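Local structure of phenylacetaldehyde dehydrogenase (Burkholderia cenocepacia, 4O5H) at residues 39-51 with 59-71. The protein probably catalyses the NAD+-dependent oxidation of phenylacetaldehyde to phenylacetate, as a member of the aldehyde dehydrogenase family. Numbering follows the deposited sequence.
With NA (sodium ion), chain I.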
# COMPACT_ATOMS: atom_id res chain seq x y z
N TRP A 39 -28.65 15.78 7.81
CA TRP A 39 -28.15 16.79 6.92
C TRP A 39 -27.84 18.05 7.74
O TRP A 39 -28.69 18.55 8.46
CB TRP A 39 -29.17 17.09 5.82
CG TRP A 39 -29.40 15.92 4.89
CD1 TRP A 39 -30.33 14.97 5.02
CD2 TRP A 39 -28.61 15.57 3.76
NE1 TRP A 39 -30.19 14.03 4.01
CE2 TRP A 39 -29.13 14.40 3.22
CE3 TRP A 39 -27.52 16.18 3.12
CZ2 TRP A 39 -28.61 13.82 2.05
CZ3 TRP A 39 -27.01 15.60 1.98
CH2 TRP A 39 -27.54 14.42 1.48
N SER A 40 -26.62 18.55 7.61
CA SER A 40 -26.10 19.55 8.54
C SER A 40 -25.34 20.67 7.86
O SER A 40 -24.65 20.46 6.89
CB SER A 40 -25.11 18.88 9.48
OG SER A 40 -25.79 17.97 10.33
N ASP A 41 -25.45 21.87 8.42
CA ASP A 41 -24.53 22.92 8.07
C ASP A 41 -23.23 22.72 8.81
O ASP A 41 -23.13 21.89 9.70
CB ASP A 41 -25.12 24.23 8.48
CG ASP A 41 -26.48 24.43 7.91
OD1 ASP A 41 -26.63 24.28 6.71
OD2 ASP A 41 -27.42 24.74 8.69
N ALA A 42 -22.23 23.51 8.47
CA ALA A 42 -21.00 23.54 9.24
C ALA A 42 -21.29 24.15 10.61
O ALA A 42 -22.13 25.04 10.71
CB ALA A 42 -19.96 24.35 8.50
N ALA A 43 -20.54 23.73 11.64
CA ALA A 43 -20.68 24.31 12.96
C ALA A 43 -20.55 25.83 12.90
O ALA A 43 -21.22 26.53 13.65
CB ALA A 43 -19.64 23.72 13.93
N SER A 44 -19.67 26.32 12.04
CA SER A 44 -19.41 27.75 11.97
C SER A 44 -20.52 28.52 11.23
O SER A 44 -20.54 29.73 11.23
CB SER A 44 -18.09 27.99 11.22
OG SER A 44 -18.22 27.65 9.84
N GLY A 45 -21.41 27.81 10.56
CA GLY A 45 -22.27 28.45 9.59
C GLY A 45 -21.61 28.87 8.25
O GLY A 45 -22.31 29.30 7.37
N ARG A 46 -20.30 28.75 8.07
CA ARG A 46 -19.66 29.25 6.86
C ARG A 46 -20.04 28.44 5.64
O ARG A 46 -20.30 27.24 5.73
CB ARG A 46 -18.13 29.31 6.98
CG ARG A 46 -17.61 30.52 7.79
CD ARG A 46 -16.09 30.73 7.66
NE ARG A 46 -15.40 29.76 8.47
CZ ARG A 46 -14.18 29.90 8.98
NH1 ARG A 46 -13.45 31.01 8.78
NH2 ARG A 46 -13.66 28.92 9.69
N GLN A 47 -20.03 29.11 4.49
CA GLN A 47 -20.33 28.45 3.24
C GLN A 47 -19.33 28.82 2.17
O GLN A 47 -18.71 29.86 2.22
CB GLN A 47 -21.70 28.89 2.75
CG GLN A 47 -22.87 28.45 3.58
CD GLN A 47 -24.16 29.06 3.08
OE1 GLN A 47 -24.42 30.24 3.29
NE2 GLN A 47 -24.93 28.29 2.37
N LEU A 48 -19.22 27.98 1.17
CA LEU A 48 -18.46 28.40 -0.01
C LEU A 48 -19.29 28.37 -1.27
O LEU A 48 -20.24 27.62 -1.39
CB LEU A 48 -17.17 27.61 -0.13
CG LEU A 48 -17.33 26.13 -0.30
CD1 LEU A 48 -17.47 25.81 -1.77
CD2 LEU A 48 -16.09 25.47 0.23
N ASP A 49 -18.94 29.25 -2.19
CA ASP A 49 -19.62 29.39 -3.46
C ASP A 49 -19.33 28.27 -4.42
O ASP A 49 -18.22 27.83 -4.54
CB ASP A 49 -19.21 30.69 -4.15
CG ASP A 49 -19.72 31.91 -3.44
OD1 ASP A 49 -20.67 31.85 -2.62
OD2 ASP A 49 -19.16 32.97 -3.74
N VAL A 50 -20.37 27.87 -5.14
CA VAL A 50 -20.23 26.99 -6.27
C VAL A 50 -20.44 27.81 -7.53
O VAL A 50 -21.45 28.48 -7.69
CB VAL A 50 -21.26 25.86 -6.22
CG1 VAL A 50 -20.99 24.87 -7.32
CG2 VAL A 50 -21.17 25.18 -4.87
N VAL A 51 -19.46 27.73 -8.42
CA VAL A 51 -19.36 28.55 -9.61
C VAL A 51 -19.53 27.71 -10.88
O VAL A 51 -19.01 26.59 -10.97
CB VAL A 51 -18.00 29.24 -9.63
CG1 VAL A 51 -17.74 29.94 -10.98
CG2 VAL A 51 -17.90 30.27 -8.50
N ILE A 59 -23.85 29.50 -8.71
CA ILE A 59 -25.08 28.75 -8.90
C ILE A 59 -25.62 28.12 -7.61
O ILE A 59 -26.73 27.61 -7.60
CB ILE A 59 -24.92 27.64 -10.00
CG1 ILE A 59 -23.74 26.71 -9.70
CG2 ILE A 59 -24.72 28.30 -11.35
CD1 ILE A 59 -23.66 25.45 -10.54
N ALA A 60 -24.80 28.05 -6.58
CA ALA A 60 -25.15 27.39 -5.34
C ALA A 60 -24.12 27.78 -4.29
O ALA A 60 -23.08 28.33 -4.61
CB ALA A 60 -25.16 25.85 -5.49
N ARG A 61 -24.43 27.42 -3.05
CA ARG A 61 -23.49 27.50 -1.94
C ARG A 61 -23.56 26.22 -1.12
O ARG A 61 -24.63 25.65 -0.94
CB ARG A 61 -23.85 28.68 -1.07
CG ARG A 61 -23.92 30.00 -1.83
CD ARG A 61 -24.42 31.11 -0.94
NE ARG A 61 -23.39 31.56 -0.03
CZ ARG A 61 -23.60 32.40 1.00
NH1 ARG A 61 -24.82 32.89 1.25
NH2 ARG A 61 -22.57 32.75 1.78
N VAL A 62 -22.43 25.76 -0.63
CA VAL A 62 -22.39 24.55 0.20
C VAL A 62 -21.63 24.85 1.50
O VAL A 62 -20.89 25.84 1.57
CB VAL A 62 -21.74 23.36 -0.52
CG1 VAL A 62 -22.50 23.05 -1.81
CG2 VAL A 62 -20.26 23.59 -0.78
N PRO A 63 -21.80 24.00 2.54
CA PRO A 63 -21.05 24.23 3.74
C PRO A 63 -19.54 24.19 3.54
O PRO A 63 -19.04 23.37 2.77
CB PRO A 63 -21.50 23.12 4.67
CG PRO A 63 -22.90 22.82 4.20
CD PRO A 63 -22.74 22.89 2.70
N GLU A 64 -18.86 25.05 4.30
CA GLU A 64 -17.42 25.05 4.41
C GLU A 64 -17.00 24.41 5.75
O GLU A 64 -16.90 25.08 6.78
CB GLU A 64 -16.90 26.47 4.32
CG GLU A 64 -15.38 26.51 4.28
CD GLU A 64 -14.78 27.75 4.88
OE1 GLU A 64 -15.28 28.87 4.74
OE2 GLU A 64 -13.77 27.57 5.52
N ALA A 65 -16.73 23.10 5.72
CA ALA A 65 -16.46 22.32 6.94
C ALA A 65 -15.09 22.62 7.48
O ALA A 65 -14.18 22.87 6.73
CB ALA A 65 -16.54 20.84 6.64
N ASP A 66 -14.97 22.64 8.80
CA ASP A 66 -13.65 22.65 9.44
C ASP A 66 -13.41 21.30 10.12
O ASP A 66 -14.18 20.34 9.92
CB ASP A 66 -13.45 23.91 10.33
CG ASP A 66 -14.28 23.89 11.63
OD1 ASP A 66 -14.85 22.88 12.02
OD2 ASP A 66 -14.38 24.94 12.29
N GLU A 67 -12.35 21.24 10.90
CA GLU A 67 -11.94 20.04 11.59
C GLU A 67 -13.05 19.47 12.50
O GLU A 67 -13.21 18.24 12.60
CB GLU A 67 -10.66 20.35 12.40
CG GLU A 67 -9.99 19.11 12.93
CD GLU A 67 -8.52 19.36 13.36
OE1 GLU A 67 -8.28 20.39 14.03
OE2 GLU A 67 -7.63 18.50 13.04
N ARG A 68 -13.84 20.34 13.11
CA ARG A 68 -14.93 19.90 14.01
C ARG A 68 -15.94 19.07 13.23
O ARG A 68 -16.38 18.03 13.68
CB ARG A 68 -15.70 21.09 14.62
CG ARG A 68 -14.91 22.00 15.52
CD ARG A 68 -15.72 23.24 15.91
NE ARG A 68 -15.79 24.22 14.82
CZ ARG A 68 -16.41 25.40 14.90
NH1 ARG A 68 -17.06 25.77 16.00
NH2 ARG A 68 -16.38 26.22 13.86
N ASP A 69 -16.31 19.57 12.06
CA ASP A 69 -17.31 18.87 11.25
C ASP A 69 -16.76 17.53 10.75
O ASP A 69 -17.46 16.51 10.72
CB ASP A 69 -17.78 19.75 10.07
CG ASP A 69 -18.20 21.15 10.53
OD1 ASP A 69 -19.16 21.27 11.33
OD2 ASP A 69 -17.54 22.12 10.12
N VAL A 70 -15.52 17.54 10.34
CA VAL A 70 -14.87 16.30 9.84
C VAL A 70 -14.80 15.27 10.97
O VAL A 70 -15.13 14.12 10.75
CB VAL A 70 -13.48 16.56 9.28
CG1 VAL A 70 -12.77 15.25 8.96
CG2 VAL A 70 -13.56 17.41 8.03
N GLN A 71 -14.39 15.71 12.15
CA GLN A 71 -14.38 14.81 13.32
C GLN A 71 -15.75 14.22 13.62
O GLN A 71 -15.84 13.05 13.94
CB GLN A 71 -13.86 15.53 14.55
CG GLN A 71 -12.35 15.72 14.47
CD GLN A 71 -11.83 16.71 15.45
OE1 GLN A 71 -12.59 17.39 16.15
NE2 GLN A 71 -10.54 16.81 15.53
NA NA I . -17.89 24.18 -9.62
O HOH W 1 -21.60 19.80 11.35
O HOH W 2 -17.34 24.70 11.05
O HOH W 3 -16.12 26.24 8.99
O HOH W 4 -24.65 25.58 2.49
O HOH W 5 -20.60 31.25 -0.00
O HOH W 6 -17.41 25.83 -7.93
O HOH W 7 -16.27 25.33 -10.90
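Over the centre of the R61 guanidinium sits Q47 OE1, 3.2 Å above the plane and too poorly angled to count as a hydrogen bond; at the edge, in plane, a water links R61 NE to D49 OD1. Q47 and D49 stand on strand 47-51 of a beta hairpin, antiparallel to strand 59-63, which carries R61. Farther along, R68 carries the methyl of A43 on one face, CB standing 3.7 Å off the plane, while its edge takes the D66 carboxylate side-on through NE and NH2. E64 OE2 lies over one face of R46, toward the rim, and OE1 makes a long, charge-only salt bridge to NE.

On the other side of the hairpin, L48 CD1 meets V62 CG2 at 3.7 Å and V50 CG2 reaches V62 CG1; helix 215-227 packs against V50, I59 and V62. A classic bulge sets both I59 and A60 opposite V50. V51 then lends its carbonyl O to the sodium ion, alongside D119 and D212.

At the helix start, D66 and D69 form a capping box. D69, with CG swung beside its own backbone N (chi1 -51°), also ties in the 42-45 turn: OD1 accepts from A43 N at 2.8 Å, on the syn side.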